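Local coordinates for protein putative methylthioribose-1-phosphate isomerase (Pyrococcus horikoshii OT3, PDB 6A34) that probably catalyses the interconversion of methylthioribose-1-phosphate and methylthioribulose-1-phosphate, an isomerisation step of the methionine salvage pathway, at residues A[141-146]-A[173-178]; A[164-169]-A[259-264]; A[240-245]-A[273-278]. One frame throughout, in Å; residues are numbered along the deposited sequence.

Contact 1. Residues A[141-146]-A[173-178]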
loop_
_atom_site.group_PDB
_atom_site.type_symbol
_atom_site.label_atom_id
_atom_site.label_comp_id
_atom_site.label_asym_id
_atom_site.label_seq_id
_atom_site.Cartn_x
_atom_site.Cartn_y
_atom_site.Cartn_z
ATOM N N ASP A 141 6.418 -13.390 -31.592
ATOM C CA ASP A 141 5.846 -12.364 -32.470
ATOM C C ASP A 141 4.329 -12.231 -32.268
ATOM O O ASP A 141 3.792 -11.158 -32.460
ATOM C CB ASP A 141 6.119 -12.641 -33.956
ATOM C CG ASP A 141 7.591 -12.612 -34.343
ATOM O OD1 ASP A 141 8.376 -11.950 -33.627
ATOM O OD2 ASP A 141 7.955 -13.324 -35.317
ATOM N N GLU A 142 3.649 -13.333 -31.969
ATOM C CA GLU A 142 2.209 -13.341 -31.720
ATOM C C GLU A 142 1.893 -12.493 -30.479
ATOM O O GLU A 142 0.868 -11.830 -30.431
ATOM C CB GLU A 142 1.681 -14.767 -31.501
ATOM C CG GLU A 142 1.314 -15.469 -32.803
ATOM C CD GLU A 142 1.328 -16.992 -32.760
ATOM O OE1 GLU A 142 1.198 -17.562 -31.655
ATOM O OE2 GLU A 142 1.489 -17.610 -33.838
ATOM N N ASP A 143 2.748 -12.578 -29.457
ATOM C CA ASP A 143 2.523 -11.819 -28.260
ATOM C C ASP A 143 2.638 -10.341 -28.611
ATOM O O ASP A 143 1.752 -9.539 -28.287
ATOM C CB ASP A 143 3.483 -12.156 -27.130
ATOM C CG ASP A 143 3.070 -11.441 -25.859
ATOM O OD1 ASP A 143 1.973 -11.756 -25.351
ATOM O OD2 ASP A 143 3.812 -10.540 -25.436
ATOM N N VAL A 144 3.671 -10.016 -29.385
ATOM C CA VAL A 144 3.945 -8.640 -29.712
ATOM C C VAL A 144 2.807 -8.098 -30.568
ATOM O O VAL A 144 2.417 -6.940 -30.373
ATOM C CB VAL A 144 5.327 -8.425 -30.360
ATOM C CG1 VAL A 144 5.558 -6.962 -30.737
ATOM C CG2 VAL A 144 6.444 -8.878 -29.438
ATOM N N GLU A 145 2.238 -8.920 -31.455
ATOM C CA GLU A 145 1.222 -8.357 -32.343
ATOM C C GLU A 145 -0.134 -8.294 -31.627
ATOM O O GLU A 145 -0.918 -7.403 -31.889
ATOM C CB GLU A 145 1.246 -8.965 -33.748
ATOM C CG GLU A 145 1.164 -10.464 -33.860
ATOM C CD GLU A 145 1.712 -11.018 -35.177
ATOM O OE1 GLU A 145 1.382 -12.167 -35.508
ATOM O OE2 GLU A 145 2.499 -10.319 -35.849
ATOM N N ALA A 146 -0.361 -9.165 -30.653
ATOM C CA ALA A 146 -1.549 -9.076 -29.806
ATOM C C ALA A 146 -1.488 -7.755 -29.037
ATOM O O ALA A 146 -2.465 -7.044 -28.935
ATOM C CB ALA A 146 -1.622 -10.260 -28.879
ATOM N N ALA A 173 6.369 -7.207 -18.753
ATOM C CA ALA A 173 5.450 -8.337 -18.415
ATOM C C ALA A 173 5.073 -9.156 -19.665
ATOM O O ALA A 173 4.282 -10.103 -19.594
ATOM C CB ALA A 173 4.195 -7.795 -17.756
ATOM N N THR A 174 5.598 -8.750 -20.819
ATOM C CA THR A 174 5.318 -9.362 -22.089
ATOM C C THR A 174 6.624 -9.475 -22.887
ATOM O O THR A 174 7.705 -9.108 -22.405
ATOM C CB THR A 174 4.288 -8.510 -22.836
ATOM O OG1 THR A 174 4.886 -7.254 -23.164
ATOM C CG2 THR A 174 3.050 -8.271 -22.004
ATOM N N VAL A 175 6.494 -9.937 -24.131
ATOM C CA VAL A 175 7.599 -10.003 -25.053
ATOM C C VAL A 175 7.948 -8.578 -25.451
ATOM O O VAL A 175 9.124 -8.239 -25.470
ATOM C CB VAL A 175 7.285 -10.888 -26.264
ATOM C CG1 VAL A 175 8.423 -10.888 -27.270
ATOM C CG2 VAL A 175 6.934 -12.285 -25.821
ATOM N N HIS A 176 6.933 -7.750 -25.719
ATOM C CA HIS A 176 7.184 -6.327 -26.034
ATOM C C HIS A 176 5.899 -5.498 -25.836
ATOM O O HIS A 176 4.827 -5.975 -26.102
ATOM C CB HIS A 176 7.803 -6.213 -27.458
ATOM C CG HIS A 176 8.835 -5.139 -27.618
ATOM N ND1 HIS A 176 9.082 -4.536 -28.850
ATOM C CD2 HIS A 176 9.653 -4.525 -26.706
ATOM C CE1 HIS A 176 10.013 -3.596 -28.688
ATOM N NE2 HIS A 176 10.390 -3.572 -27.367
ATOM N N LEU A 177 6.058 -4.267 -25.324
ATOM C CA LEU A 177 5.061 -3.174 -25.337
ATOM C C LEU A 177 4.140 -3.207 -24.104
ATOM O O LEU A 177 3.825 -2.131 -23.512
ATOM C CB LEU A 177 4.227 -3.227 -26.623
ATOM C CG LEU A 177 5.010 -3.151 -27.930
ATOM C CD1 LEU A 177 4.056 -3.179 -29.111
ATOM C CD2 LEU A 177 5.874 -1.907 -27.975
ATOM N N GLY A 178 3.657 -4.402 -23.752
ATOM C CA GLY A 178 2.759 -4.566 -22.619
ATOM C C GLY A 178 1.320 -4.686 -23.060
ATOM O O GLY A 178 1.034 -4.566 -24.233
#
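Val-144 and His-176 mark the closest passage of the two backbones, with Val-144 CA and His-176 CA 5.4 Å apart where the irregular segment 173-178 runs beside one side of helical segment 141-146. The loop turns sharply, Leu-177 and Gly-178 both having positive phi. One direct hydrogen bond ties loop to helix, from Val-175 N to Asp-143 OD2 at 3.0 Å. It is nearly straight, 165° at the hydrogen, and reaches OD2 on the anti side, somewhat out of the carboxylate plane. Asp-143 gets there because its CG stands trans to the backbone N (chi1 -173°), which carries the carboxylate over to the loop; Asn-147 ND2, one helical turn on, adds a weak bond to the same oxygen. The segments belong to helix 125-157 and to the connection between strand 161-165 and helix 180-189, so the contact fastens the loop that follows the first strand of the Rossmann-like sheet onto the long preceding helix. The side chain of Thr-174 comes within about 7 Å of Gly-58, predicted to bind substrate. Beside the polar bond the packing is aliphatic. Val-144 CG2 touches both Val-175 CG1 and His-176 CB, 3.6 Å from Val-175 CG1, and the two valines meet at about a right angle. Val-144 and His-176 instead run side by side in the same direction, the methylene of the histidine touching the valine while its ring continues away to give NE2 to Leu-13 O. On the other flank, Asp-143 CB rests 3.7 Å from Val-175 CG2.

Contact 2. Residues A[164-169]-A[259-264]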
loop_
_atom_site.group_PDB
_atom_site.type_symbol
_atom_site.label_atom_id
_atom_site.label_comp_id
_atom_site.label_asym_id
_atom_site.label_seq_id
_atom_site.Cartn_x
_atom_site.Cartn_y
_atom_site.Cartn_z
ATOM N N LEU A 164 -4.812 6.097 -14.543
ATOM C CA LEU A 164 -4.195 5.432 -13.355
ATOM C C LEU A 164 -4.147 3.918 -13.605
ATOM O O LEU A 164 -5.032 3.332 -14.196
ATOM C CB LEU A 164 -4.950 5.933 -12.112
ATOM C CG LEU A 164 -5.058 5.167 -10.786
ATOM C CD1 LEU A 164 -4.486 3.772 -10.746
ATOM C CD2 LEU A 164 -4.555 5.997 -9.616
ATOM N N THR A 165 -3.043 3.307 -13.213
ATOM C CA THR A 165 -2.898 1.867 -13.340
ATOM C C THR A 165 -2.232 1.316 -12.083
ATOM O O THR A 165 -1.949 2.054 -11.111
ATOM C CB THR A 165 -2.163 1.486 -14.634
ATOM O OG1 THR A 165 -2.332 0.096 -14.933
ATOM C CG2 THR A 165 -0.695 1.811 -14.588
ATOM N N HIS A 166 -2.080 -0.010 -12.121
ATOM C CA HIS A 166 -1.776 -0.842 -11.014
ATOM C C HIS A 166 -0.841 -1.952 -11.490
ATOM O O HIS A 166 -1.005 -2.492 -12.587
ATOM C CB HIS A 166 -3.092 -1.385 -10.447
ATOM C CG HIS A 166 -3.000 -1.916 -9.051
ATOM N ND1 HIS A 166 -2.997 -1.094 -7.953
ATOM C CD2 HIS A 166 -2.939 -3.174 -8.564
ATOM C CE1 HIS A 166 -2.932 -1.823 -6.846
ATOM N NE2 HIS A 166 -2.901 -3.100 -7.187
ATOM N N CYS A 167 0.115 -2.308 -10.638
ATOM C CA CYS A 167 1.044 -3.400 -10.887
ATOM C C CYS A 167 1.921 -3.086 -12.099
ATOM O O CYS A 167 2.202 -1.910 -12.363
ATOM C CB CYS A 167 0.334 -4.740 -11.075
ATOM S SG CYS A 167 1.409 -6.127 -10.608
ATOM N N ASN A 168 2.376 -4.154 -12.783
ATOM C CA ASN A 168 3.156 -4.072 -14.033
ATOM C C ASN A 168 2.526 -4.968 -15.109
ATOM O O ASN A 168 2.570 -6.212 -15.013
ATOM C CB ASN A 168 4.626 -4.503 -13.900
ATOM C CG ASN A 168 5.373 -4.322 -15.211
ATOM O OD1 ASN A 168 5.797 -5.302 -15.825
ATOM N ND2 ASN A 168 5.513 -3.080 -15.666
ATOM N N ALA A 169 2.001 -4.293 -16.134
ATOM C CA ALA A 169 1.419 -4.889 -17.298
ATOM C C ALA A 169 1.986 -4.162 -18.515
ATOM O O ALA A 169 1.296 -3.959 -19.518
ATOM C CB ALA A 169 -0.083 -4.808 -17.243
ATOM N N ILE A 259 -3.505 -8.033 -6.323
ATOM C CA ILE A 259 -4.176 -7.544 -5.136
ATOM C C ILE A 259 -4.209 -6.011 -5.148
ATOM O O ILE A 259 -3.213 -5.316 -5.434
ATOM C CB ILE A 259 -3.506 -8.103 -3.873
ATOM C CG1 ILE A 259 -4.348 -7.859 -2.624
ATOM C CG2 ILE A 259 -2.100 -7.543 -3.720
ATOM C CD1 ILE A 259 -5.579 -8.730 -2.537
ATOM N N GLY A 260 -5.402 -5.482 -4.899
ATOM C CA GLY A 260 -5.643 -4.042 -4.977
ATOM C C GLY A 260 -6.540 -3.636 -6.130
ATOM O O GLY A 260 -7.073 -2.547 -6.123
ATOM N N THR A 261 -6.689 -4.506 -7.129
ATOM C CA THR A 261 -7.481 -4.216 -8.320
ATOM C C THR A 261 -8.943 -4.019 -7.922
ATOM O O THR A 261 -9.586 -3.064 -8.357
ATOM C CB THR A 261 -7.295 -5.298 -9.394
ATOM O OG1 THR A 261 -5.920 -5.321 -9.769
ATOM C CG2 THR A 261 -8.121 -5.033 -10.626
ATOM N N TYR A 262 -9.445 -4.922 -7.070
ATOM C CA TYR A 262 -10.808 -4.871 -6.576
ATOM C C TYR A 262 -11.044 -3.545 -5.860
ATOM O O TYR A 262 -12.076 -2.921 -6.059
ATOM C CB TYR A 262 -11.158 -6.086 -5.704
ATOM C CG TYR A 262 -12.495 -5.966 -5.020
ATOM C CD1 TYR A 262 -13.656 -5.836 -5.755
ATOM C CD2 TYR A 262 -12.604 -5.957 -3.635
ATOM C CE1 TYR A 262 -14.894 -5.681 -5.143
ATOM C CE2 TYR A 262 -13.830 -5.811 -3.009
ATOM C CZ TYR A 262 -14.984 -5.668 -3.757
ATOM O OH TYR A 262 -16.202 -5.548 -3.142
ATOM N N MET A 263 -10.070 -3.115 -5.059
ATOM C CA MET A 263 -10.123 -1.814 -4.335
ATOM C C MET A 263 -10.353 -0.655 -5.317
ATOM O O MET A 263 -11.216 0.219 -5.082
ATOM C CB MET A 263 -8.838 -1.550 -3.546
ATOM C CG MET A 263 -8.803 -0.128 -2.909
ATOM S SD MET A 263 -7.706 1.008 -3.818
ATOM C CE MET A 263 -6.180 0.273 -3.236
ATOM N N LEU A 264 -9.551 -0.641 -6.386
ATOM C CA LEU A 264 -9.625 0.355 -7.488
ATOM C C LEU A 264 -10.987 0.304 -8.191
ATOM O O LEU A 264 -11.531 1.323 -8.569
ATOM C CB LEU A 264 -8.520 0.053 -8.511
ATOM C CG LEU A 264 -7.093 0.364 -8.074
ATOM C CD1 LEU A 264 -6.122 0.074 -9.217
ATOM C CD2 LEU A 264 -6.983 1.808 -7.595
#
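His-166 NE2 donates to Ile-259 O at 2.8 Å, and this bond is the polar link between the two segments. It is nearly straight, 166° at the hydrogen, and the oxygen lies at the edge of the imidazole close to the ring plane, whereas the nitrogen is tilted from the plane of the carbonyl. The second ring nitrogen, ND1, is paired with Asp-199 OD2, so both nitrogens of this buried ring are engaged and its rotation is fixed; the carboxylate would probably polarise the imidazole and strengthen its donation through NE2. With CG trans to the backbone N (chi1 -162°), the ring extends from the chain leaving strand 161-165 toward the start of helix 261-270. Gly-260, at the N-cap position, lies close by, its CA 3.6 Å from His-166 NE2; a beta carbon there would clash with that nitrogen. Gly-260 O lies over one face of the ring, toward its rim, while the same oxygen accepts the helical bond from Leu-264 N. Leu-264 comes in obliquely, its CD1 3.6 Å from His-166 ND1 and equally near CB, and the same methyl reaches Leu-164 CD1 at 4.3 Å. Asn-228 of the second subunit also packs against His-166. Cys-167, the predicted transition-state stabiliser, follows directly after the histidine, and Asn-257 and Lys-258, predicted to bind substrate, precede Ile-259: the chain leaving a strand and a helix start meet at the C-terminal edge of the parallel strands of the sheet, the usual place for the active site of a Rossmann-like fold.

Contact 3. Residues A[240-245]-A[273-278]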
loop_
_atom_site.group_PDB
_atom_site.type_symbol
_atom_site.label_atom_id
_atom_site.label_comp_id
_atom_site.label_asym_id
_atom_site.label_seq_id
_atom_site.Cartn_x
_atom_site.Cartn_y
_atom_site.Cartn_z
ATOM N N ASP A 240 -9.037 10.547 -14.896
ATOM C CA ASP A 240 -10.055 10.510 -15.929
ATOM C C ASP A 240 -10.479 9.069 -16.247
ATOM O O ASP A 240 -11.604 8.847 -16.621
ATOM C CB ASP A 240 -9.577 11.278 -17.169
ATOM C CG ASP A 240 -9.181 12.728 -16.890
ATOM O OD1 ASP A 240 -9.950 13.441 -16.198
ATOM O OD2 ASP A 240 -8.076 13.143 -17.347
ATOM N N ALA A 241 -9.573 8.094 -16.120
ATOM C CA ALA A 241 -9.906 6.691 -16.305
ATOM C C ALA A 241 -8.828 5.819 -15.667
ATOM O O ALA A 241 -7.712 6.271 -15.423
ATOM C CB ALA A 241 -10.054 6.378 -17.771
ATOM N N ILE A 242 -9.197 4.568 -15.387
ATOM C CA ILE A 242 -8.331 3.591 -14.760
ATOM C C ILE A 242 -8.219 2.386 -15.703
ATOM O O ILE A 242 -9.180 1.960 -16.244
ATOM C CB ILE A 242 -8.901 3.189 -13.390
ATOM C CG1 ILE A 242 -8.920 4.361 -12.413
ATOM C CG2 ILE A 242 -8.149 2.006 -12.846
ATOM C CD1 ILE A 242 -9.889 4.193 -11.258
ATOM N N ILE A 243 -7.012 1.879 -15.922
ATOM C CA ILE A 243 -6.823 0.732 -16.749
ATOM C C ILE A 243 -5.925 -0.228 -15.987
ATOM O O ILE A 243 -4.915 0.184 -15.411
ATOM C CB ILE A 243 -6.286 1.074 -18.160
ATOM C CG1 ILE A 243 -6.205 -0.187 -19.024
ATOM C CG2 ILE A 243 -4.961 1.788 -18.142
ATOM C CD1 ILE A 243 -5.989 0.067 -20.488
ATOM N N VAL A 244 -6.342 -1.493 -15.976
ATOM C CA VAL A 244 -5.595 -2.545 -15.342
ATOM C C VAL A 244 -5.470 -3.725 -16.301
ATOM O O VAL A 244 -6.224 -3.853 -17.258
ATOM C CB VAL A 244 -6.241 -2.983 -14.024
ATOM C CG1 VAL A 244 -6.293 -1.831 -13.033
ATOM C CG2 VAL A 244 -7.603 -3.601 -14.269
ATOM N N GLY A 245 -4.484 -4.578 -16.038
ATOM C CA GLY A 245 -4.381 -5.849 -16.742
ATOM C C GLY A 245 -5.261 -6.889 -16.076
ATOM O O GLY A 245 -6.069 -6.560 -15.231
ATOM N N ILE A 273 -15.526 6.942 -12.542
ATOM C CA ILE A 273 -14.387 6.926 -13.379
ATOM C C ILE A 273 -14.441 5.641 -14.189
ATOM O O ILE A 273 -14.555 4.537 -13.651
ATOM C CB ILE A 273 -13.087 7.038 -12.564
ATOM C CG1 ILE A 273 -13.053 8.319 -11.720
ATOM C CG2 ILE A 273 -11.904 6.978 -13.492
ATOM C CD1 ILE A 273 -11.913 8.396 -10.737
ATOM N N PRO A 274 -14.417 5.751 -15.533
ATOM C CA PRO A 274 -14.320 4.572 -16.379
ATOM C C PRO A 274 -13.152 3.677 -15.942
ATOM O O PRO A 274 -12.087 4.149 -15.626
ATOM C CB PRO A 274 -14.126 5.139 -17.794
ATOM C CG PRO A 274 -14.659 6.522 -17.752
ATOM C CD PRO A 274 -14.506 6.989 -16.310
ATOM N N PHE A 275 -13.402 2.372 -15.948
ATOM C CA PHE A 275 -12.529 1.372 -15.416
ATOM C C PHE A 275 -12.455 0.204 -16.403
ATOM O O PHE A 275 -13.459 -0.499 -16.631
ATOM C CB PHE A 275 -13.095 0.921 -14.067
ATOM C CG PHE A 275 -12.315 -0.161 -13.385
ATOM C CD1 PHE A 275 -11.252 0.144 -12.565
ATOM C CD2 PHE A 275 -12.614 -1.484 -13.595
ATOM C CE1 PHE A 275 -10.534 -0.859 -11.937
ATOM C CE2 PHE A 275 -11.898 -2.484 -12.962
ATOM C CZ PHE A 275 -10.850 -2.175 -12.149
ATOM N N PHE A 276 -11.272 -0.007 -16.973
ATOM C CA PHE A 276 -11.054 -1.036 -17.998
ATOM C C PHE A 276 -10.005 -2.056 -17.573
ATOM O O PHE A 276 -8.994 -1.707 -16.966
ATOM C CB PHE A 276 -10.566 -0.408 -19.293
ATOM C CG PHE A 276 -11.569 0.467 -19.995
ATOM C CD1 PHE A 276 -11.690 1.810 -19.674
ATOM C CD2 PHE A 276 -12.348 -0.046 -21.011
ATOM C CE1 PHE A 276 -12.594 2.617 -20.346
ATOM C CE2 PHE A 276 -13.252 0.758 -21.681
ATOM C CZ PHE A 276 -13.364 2.093 -21.358
ATOM N N ALA A 277 -10.249 -3.303 -17.958
ATOM C CA ALA A 277 -9.272 -4.364 -17.997
ATOM C C ALA A 277 -8.811 -4.517 -19.448
ATOM O O ALA A 277 -9.605 -4.321 -20.372
ATOM C CB ALA A 277 -9.895 -5.657 -17.504
ATOM N N VAL A 278 -7.539 -4.862 -19.637
ATOM C CA VAL A 278 -6.969 -5.122 -20.931
ATOM C C VAL A 278 -6.206 -6.441 -20.818
ATOM O O VAL A 278 -5.399 -6.612 -19.876
ATOM C CB VAL A 278 -6.070 -3.965 -21.419
ATOM C CG1 VAL A 278 -5.048 -3.518 -20.382
ATOM C CG2 VAL A 278 -5.361 -4.307 -22.727
#
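Val-244 N bonds to Phe-276 O at 2.8 Å, the shortest of four backbone hydrogen bonds that join strands 241-244 and 275-278. Ile-242 N gives to Pro-274 O, and Ile-242 O receives Phe-276 N at 3.0 Å. The fourth, from Val-278 N to Val-244 O at 2.9 Å, is more bent, 141° at its hydrogen. Ile-242 and Val-244 thus each use both their N-H and their carbonyl toward this neighbour, as parallel pairing requires, and the strand directions differ by 22°. Ile-243 turns its own carbonyl to the other side, where Thr-165 OG1 meets it. CA-H...O contacts reinforce the ladder, among them Ala-277 CA to Val-244 O at 3.2 Å. Around this frame the side chains pack on both faces. On the face of Ile-242, Val-244 and Phe-275, the phenylalanine ring meets its neighbours obliquely: Phe-275 CD1 lies 3.6 Å from Ile-242 CG2, and its CZ reaches Val-244 CG2. Ile-242 turns CG1 beside its backbone N (chi1 -65°), which brings CD1 to 4.1 Å from Ile-273 CG2. An alanine at Ile-242, lacking CG2 and the CG1-CD1 arm, is likely to open a gap beside the Phe-275 ring and weaken the packing on Ile-273. Helix 261-270 packs on this face through Ala-265 and Ala-268. On the opposite face, Ile-243 CD1 touches Val-278 CG1 at 3.7 Å, and Val-180 of helix 180-189 packs against both residues. The two adjacent parallel strands, joined by a connection that ends in helix 261-270, belong to the central sheet of a Rossmann-like three-layer alpha/beta/alpha fold.

How the contacts relate
Contacts 2 and 3 are neighbours, their centres 9 Å apart, and share one mixed sheet in which strands 161-165, 241-244 and 275-278 lie side by side. Leu-164 pairs with Ile-243 through the backbone, and helix 261-270, which begins in contact 2, leads directly into strand 275-278 of contact 3. Contact 1 is about 20 Å from each of them, centre to centre, yet its loop touches contact 2 where Ala-173 packs on Asn-168. Along the chain, contacts 1 and 2 interleave, as do 2 and 3, whereas contact 1 closes before contact 3 opens. Long helix, loops and sheet thus come close to the predicted substrate-binding and catalytic residues, consistent with an active site at the ends of the strands.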